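Long-range contacts in binary enterotoxin of Clostridium perfringens component a (Clostridium perfringens, PDB 5GTT), which binds NAD(+) and NADH and is probably the ADP-ribosyltransferase subunit of a binary enterotoxin: residues A[329-334]-A[395-400]; A[335-340]-A[391-396]. All blocks are in the same frame, centred on the assembly; numbering follows the deposited sequence.

Contact 1. Residues A[329-334]-A[395-400]; sequences KWLGKT and IDNITE
CD1 of Ile395 sits under the last turn of helix 320-330, 3.8 Å from CB of Trp330 and close against the carbonyl oxygen of the same residue. A chi1 of -62° sets CG1 of Ile395 beside its own backbone N and sends this branch up to the helix end. Ile398 adds a second contact: its CD1 lies 4.0 Å from Trp330 CB. The indole points away from the strand, meeting Phe306 of a loop edge-to-face and the ring of Phe326 on the helix. Leu331, the first residue past the helix, reaches back with one methyl. With CG anti to the backbone N (chi1 -150°), its CD1 settles over the strand, 3.8 Å from CG1 of Ile398 and equally near CA of Asn397.

The chain leaves the helix through a type II beta turn from Trp330 to Lys333, with Gly332 at the positive-phi corner, and so swings into the edge strand 334-336 of the C-terminal ADP-ribosyltransferase-type sheet. That turn is docked on strand 392-403 by its backbone. Ile395 N donates to Lys333 O at 2.8 Å, while Gly332 N makes a weak, bent bond (127° at the hydrogen) to Ile395 O at 3.0 Å. Beyond these, Asn397 OD1 turns forward to the N of Ile398, 3.0 Å away, the donor tilted from the carbonyl plane, and its ND2 is held by Asp101 O; Asp396 OD2 turns to Thr419 on strand 411-420.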
loop_
_atom_site.group_PDB
_atom_site.type_symbol
_atom_site.label_atom_id
_atom_site.label_comp_id
_atom_site.label_asym_id
_atom_site.label_seq_id
_atom_site.Cartn_x
_atom_site.Cartn_y
_atom_site.Cartn_z
ATOM N N LYS A 329 9.913 -13.398 10.974
ATOM C CA LYS A 329 10.575 -14.192 9.951
ATOM C C LYS A 329 10.815 -13.418 8.655
ATOM O O LYS A 329 11.920 -13.438 8.107
ATOM C CB LYS A 329 9.751 -15.452 9.660
ATOM C CG LYS A 329 10.464 -16.483 8.803
ATOM C CD LYS A 329 9.613 -17.736 8.650
ATOM C CE LYS A 329 10.397 -18.868 8.003
ATOM N NZ LYS A 329 11.603 -19.229 8.810
ATOM N N TRP A 330 9.792 -12.723 8.169
ATOM C CA TRP A 330 9.837 -12.223 6.792
ATOM C C TRP A 330 10.002 -10.712 6.629
ATOM O O TRP A 330 10.296 -10.237 5.531
ATOM C CB TRP A 330 8.571 -12.660 6.050
ATOM C CG TRP A 330 8.456 -14.128 5.926
ATOM C CD1 TRP A 330 7.536 -14.938 6.535
ATOM C CD2 TRP A 330 9.305 -14.987 5.161
ATOM N NE1 TRP A 330 7.757 -16.244 6.184
ATOM C CE2 TRP A 330 8.836 -16.303 5.341
ATOM C CE3 TRP A 330 10.417 -14.770 4.338
ATOM C CZ2 TRP A 330 9.439 -17.400 4.726
ATOM C CZ3 TRP A 330 11.014 -15.856 3.731
ATOM C CH2 TRP A 330 10.525 -17.157 3.927
ATOM N N LEU A 331 9.801 -9.951 7.698
ATOM C CA LEU A 331 9.894 -8.502 7.590
ATOM C C LEU A 331 11.286 -8.111 7.107
ATOM O O LEU A 331 12.283 -8.585 7.649
ATOM C CB LEU A 331 9.593 -7.848 8.934
ATOM C CG LEU A 331 8.966 -6.460 8.960
ATOM C CD1 LEU A 331 7.766 -6.401 8.038
ATOM C CD2 LEU A 331 8.564 -6.117 10.389
ATOM N N GLY A 332 11.345 -7.277 6.072
ATOM C CA GLY A 332 12.605 -6.769 5.552
ATOM C C GLY A 332 13.416 -7.739 4.712
ATOM O O GLY A 332 14.552 -7.438 4.329
ATOM N N LYS A 333 12.849 -8.898 4.403
ATOM C CA LYS A 333 13.609 -9.911 3.680
ATOM C C LYS A 333 13.453 -9.747 2.180
ATOM O O LYS A 333 12.447 -9.210 1.695
ATOM C CB LYS A 333 13.186 -11.325 4.090
ATOM C CG LYS A 333 13.520 -11.700 5.530
ATOM C CD LYS A 333 14.982 -11.450 5.852
ATOM C CE LYS A 333 15.362 -12.055 7.185
ATOM N NZ LYS A 333 14.629 -11.402 8.295
ATOM N N THR A 334 14.475 -10.194 1.455
ATOM C CA THR A 334 14.420 -10.247 0.006
ATOM C C THR A 334 14.051 -11.648 -0.462
ATOM O O THR A 334 14.702 -12.629 -0.115
ATOM C CB THR A 334 15.757 -9.826 -0.631
ATOM O OG1 THR A 334 16.038 -8.467 -0.277
ATOM C CG2 THR A 334 15.682 -9.945 -2.156
ATOM N N ILE A 395 10.464 -7.249 1.266
ATOM C CA ILE A 395 9.249 -7.023 2.027
ATOM C C ILE A 395 9.395 -5.761 2.881
ATOM O O ILE A 395 10.269 -5.671 3.746
ATOM C CB ILE A 395 8.923 -8.246 2.873
ATOM C CG1 ILE A 395 8.668 -9.448 1.954
ATOM C CG2 ILE A 395 7.718 -7.986 3.783
ATOM C CD1 ILE A 395 8.591 -10.778 2.698
ATOM N N ASP A 396 8.538 -4.783 2.601
ATOM C CA ASP A 396 8.575 -3.480 3.243
ATOM C C ASP A 396 7.740 -3.467 4.505
ATOM O O ASP A 396 8.091 -2.822 5.502
ATOM C CB ASP A 396 8.060 -2.406 2.291
ATOM C CG ASP A 396 8.803 -2.398 0.980
ATOM O OD1 ASP A 396 10.048 -2.487 1.036
ATOM O OD2 ASP A 396 8.145 -2.309 -0.089
ATOM N N ASN A 397 6.614 -4.169 4.461
ATOM C CA ASN A 397 5.762 -4.227 5.653
ATOM C C ASN A 397 4.817 -5.421 5.590
ATOM O O ASN A 397 4.567 -5.953 4.516
ATOM C CB ASN A 397 4.962 -2.931 5.805
ATOM C CG ASN A 397 4.756 -2.531 7.254
ATOM O OD1 ASN A 397 4.976 -3.318 8.177
ATOM N ND2 ASN A 397 4.318 -1.299 7.460
ATOM N N ILE A 398 4.325 -5.834 6.753
ATOM C CA ILE A 398 3.350 -6.908 6.900
ATOM C C ILE A 398 2.292 -6.392 7.871
ATOM O O ILE A 398 2.604 -6.081 9.022
ATOM C CB ILE A 398 4.007 -8.194 7.432
ATOM C CG1 ILE A 398 5.093 -8.674 6.464
ATOM C CG2 ILE A 398 2.977 -9.289 7.670
ATOM C CD1 ILE A 398 5.973 -9.766 7.023
ATOM N N THR A 399 1.056 -6.263 7.393
ATOM C CA THR A 399 -0.018 -5.637 8.162
ATOM C C THR A 399 -1.254 -6.529 8.199
ATOM O O THR A 399 -1.793 -6.883 7.155
ATOM C CB THR A 399 -0.397 -4.274 7.559
ATOM O OG1 THR A 399 0.793 -3.516 7.327
ATOM C CG2 THR A 399 -1.309 -3.517 8.489
ATOM N N GLU A 400 -1.710 -6.913 9.385
ATOM C CA GLU A 400 -2.850 -7.814 9.437
ATOM C C GLU A 400 -4.174 -7.054 9.404
ATOM O O GLU A 400 -4.255 -5.893 9.813
ATOM C CB GLU A 400 -2.786 -8.707 10.685
ATOM C CG GLU A 400 -3.026 -7.996 11.993
ATOM C CD GLU A 400 -1.742 -7.480 12.629
ATOM O OE1 GLU A 400 -0.752 -7.248 11.897
ATOM O OE2 GLU A 400 -1.717 -7.308 13.864
#

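Contact 2. Residues A[335-340]-A[391-396]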
loop_
_atom_site.group_PDB
_atom_site.type_symbol
_atom_site.label_atom_id
_atom_site.label_comp_id
_atom_site.label_asym_id
_atom_site.label_seq_id
_atom_site.Cartn_x
_atom_site.Cartn_y
_atom_site.Cartn_z
ATOM N N ILE A 335 12.993 -11.713 -1.259
ATOM C CA ILE A 335 12.437 -12.948 -1.796
ATOM C C ILE A 335 12.790 -13.101 -3.263
ATOM O O ILE A 335 12.336 -12.316 -4.087
ATOM C CB ILE A 335 10.906 -12.976 -1.683
ATOM C CG1 ILE A 335 10.446 -12.534 -0.284
ATOM C CG2 ILE A 335 10.370 -14.359 -2.064
ATOM C CD1 ILE A 335 10.976 -13.390 0.836
ATOM N N PRO A 336 13.582 -14.121 -3.601
ATOM C CA PRO A 336 13.881 -14.356 -5.014
ATOM C C PRO A 336 12.735 -15.113 -5.679
ATOM O O PRO A 336 12.184 -16.008 -5.051
ATOM C CB PRO A 336 15.165 -15.187 -4.961
ATOM C CG PRO A 336 15.077 -15.929 -3.660
ATOM C CD PRO A 336 14.228 -15.107 -2.715
ATOM N N VAL A 337 12.366 -14.743 -6.904
ATOM C CA VAL A 337 11.237 -15.363 -7.585
ATOM C C VAL A 337 11.653 -15.974 -8.935
ATOM O O VAL A 337 11.909 -15.257 -9.898
ATOM C CB VAL A 337 10.102 -14.345 -7.811
ATOM C CG1 VAL A 337 8.864 -15.038 -8.370
ATOM C CG2 VAL A 337 9.763 -13.626 -6.506
ATOM N N LYS A 338 11.710 -17.300 -8.989
ATOM C CA LYS A 338 12.166 -18.011 -10.172
ATOM C C LYS A 338 11.064 -18.084 -11.210
ATOM O O LYS A 338 11.324 -18.328 -12.387
ATOM C CB LYS A 338 12.636 -19.422 -9.801
ATOM C CG LYS A 338 13.850 -19.450 -8.875
ATOM C CD LYS A 338 14.072 -20.840 -8.287
ATOM C CE LYS A 338 14.311 -21.864 -9.374
ATOM N NZ LYS A 338 14.483 -23.230 -8.811
ATOM N N THR A 339 9.829 -17.872 -10.764
ATOM C CA THR A 339 8.665 -18.057 -11.623
ATOM C C THR A 339 8.247 -16.751 -12.281
ATOM O O THR A 339 8.773 -15.689 -11.944
ATOM C CB THR A 339 7.463 -18.608 -10.826
ATOM O OG1 THR A 339 6.938 -17.573 -9.991
ATOM C CG2 THR A 339 7.877 -19.802 -9.969
ATOM N N PHE A 340 7.312 -16.829 -13.228
ATOM C CA PHE A 340 6.599 -15.630 -13.654
ATOM C C PHE A 340 5.747 -15.182 -12.474
ATOM O O PHE A 340 5.395 -16.001 -11.628
ATOM C CB PHE A 340 5.723 -15.890 -14.876
ATOM C CG PHE A 340 6.495 -16.171 -16.136
ATOM C CD1 PHE A 340 7.224 -15.162 -16.753
ATOM C CD2 PHE A 340 6.467 -17.428 -16.712
ATOM C CE1 PHE A 340 7.937 -15.403 -17.908
ATOM C CE2 PHE A 340 7.170 -17.687 -17.869
ATOM C CZ PHE A 340 7.910 -16.670 -18.469
ATOM N N TYR A 391 12.876 -12.080 -11.137
ATOM C CA TYR A 391 12.984 -10.916 -10.267
ATOM C C TYR A 391 13.061 -11.324 -8.802
ATOM O O TYR A 391 13.020 -12.508 -8.468
ATOM C CB TYR A 391 11.813 -9.956 -10.481
ATOM C CG TYR A 391 11.950 -9.070 -11.704
ATOM C CD1 TYR A 391 12.870 -8.020 -11.734
ATOM C CD2 TYR A 391 11.158 -9.287 -12.830
ATOM C CE1 TYR A 391 12.983 -7.208 -12.854
ATOM C CE2 TYR A 391 11.256 -8.484 -13.934
ATOM C CZ TYR A 391 12.174 -7.448 -13.958
ATOM O OH TYR A 391 12.269 -6.654 -15.093
ATOM N N SER A 392 13.201 -10.320 -7.941
ATOM C CA SER A 392 13.117 -10.493 -6.499
ATOM C C SER A 392 12.251 -9.381 -5.939
ATOM O O SER A 392 11.986 -8.404 -6.626
ATOM C CB SER A 392 14.503 -10.467 -5.850
ATOM O OG SER A 392 15.277 -11.578 -6.272
ATOM N N TYR A 393 11.799 -9.516 -4.699
ATOM C CA TYR A 393 11.140 -8.380 -4.061
ATOM C C TYR A 393 11.504 -8.334 -2.610
ATOM O O TYR A 393 11.735 -9.352 -1.998
ATOM C CB TYR A 393 9.611 -8.413 -4.233
ATOM C CG TYR A 393 8.868 -9.612 -3.664
ATOM C CD1 TYR A 393 8.488 -9.647 -2.319
ATOM C CD2 TYR A 393 8.496 -10.676 -4.474
ATOM C CE1 TYR A 393 7.792 -10.720 -1.793
ATOM C CE2 TYR A 393 7.783 -11.767 -3.960
ATOM C CZ TYR A 393 7.439 -11.776 -2.613
ATOM O OH TYR A 393 6.748 -12.833 -2.073
ATOM N N LYS A 394 11.593 -7.132 -2.065
ATOM C CA LYS A 394 11.893 -6.987 -0.661
ATOM C C LYS A 394 10.593 -6.713 0.064
ATOM O O LYS A 394 9.711 -6.039 -0.459
ATOM C CB LYS A 394 12.904 -5.870 -0.433
ATOM C CG LYS A 394 12.450 -4.511 -0.916
ATOM C CD LYS A 394 13.527 -3.471 -0.618
ATOM C CE LYS A 394 13.166 -2.102 -1.174
ATOM N NZ LYS A 394 12.368 -1.317 -0.186
ATOM N N ILE A 395 10.464 -7.249 1.266
ATOM C CA ILE A 395 9.249 -7.023 2.027
ATOM C C ILE A 395 9.395 -5.761 2.881
ATOM O O ILE A 395 10.269 -5.671 3.746
ATOM C CB ILE A 395 8.923 -8.246 2.873
ATOM C CG1 ILE A 395 8.668 -9.448 1.954
ATOM C CG2 ILE A 395 7.718 -7.986 3.783
ATOM C CD1 ILE A 395 8.591 -10.778 2.698
ATOM N N ASP A 396 8.538 -4.783 2.601
ATOM C CA ASP A 396 8.575 -3.480 3.243
ATOM C C ASP A 396 7.740 -3.467 4.505
ATOM O O ASP A 396 8.091 -2.822 5.502
ATOM C CB ASP A 396 8.060 -2.406 2.291
ATOM C CG ASP A 396 8.803 -2.398 0.980
ATOM O OD1 ASP A 396 10.048 -2.487 1.036
ATOM O OD2 ASP A 396 8.145 -2.309 -0.089
HETATM O O HOH W 1 10.119 -12.866 -11.169
#
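Tyr391 O takes the backbone N-H of Val337 at 2.8 Å, in the carbonyl plane, and so extends the pairing past the end of a short antiparallel ladder, in which strand 334-336 forms one edge of the five-stranded mixed sheet and strand 392-403 lies next to it. CB of Val337 leans on the same carbonyl, while the Tyr391 ring runs off to Asn369, whose N is bonded to its hydroxyl. One water accepts from Tyr391 N at 2.9 Å and probably donates, at 3.2 Å, to the backbone O of Thr339, an NAD(+)-binding residue.

Ser392 faces Pro336 in a non-hydrogen-bonded pair; its OG comes within 3.4 Å of Pro336 CA, and its CA-H approaches Ile335 O. Tyr393 and Ile335 form the hydrogen-bonded pair. Ile335 N reaches Tyr393 O almost straight, at 178°, and Tyr393 N returns a bond of 2.9 Å to Ile335 O.

On the face they share, the two side chains lie side by side. With chi1 at 60°, Tyr393 CG falls between its backbone N and carbonyl carbon, which lays the ring beneath Ile335: CB sits 3.9 Å from the ring centroid in a CH-pi contact, and CG1 is close to CE1. CG2 of Val337 comes obliquely to CE2 of this ring. The Tyr393 side chain is about 6 Å from that of Glu305, a residue of the nucleotide site.

Lys394 points away from 335-340; its NZ forms a salt bridge to Asp396 OD1 and also meets Asp132 O. Ile395 sets its CD1 3.9 Å from Ile335 CG1.

In the fold
Coming from the N terminus, the chain runs down helix 320-330, turns through 331-333, passes along strand 334-336 and goes on to Thr339. It returns some fifty residues later as strand 392-403, running the other way. Contact 2 therefore closes the inner loop, 340 to 391, and contact 1 closes the outer one around it, so the two nest without crossing. They share Ile395 and Asp396, and their centres lie 12 Å apart. Trp330 CZ3 touches Ile335 CD1 at 3.8 Å, joining them directly. Contact 1 ties the helix end to the sheet; contact 2 anchors the edge strand and leads on to the nucleotide site.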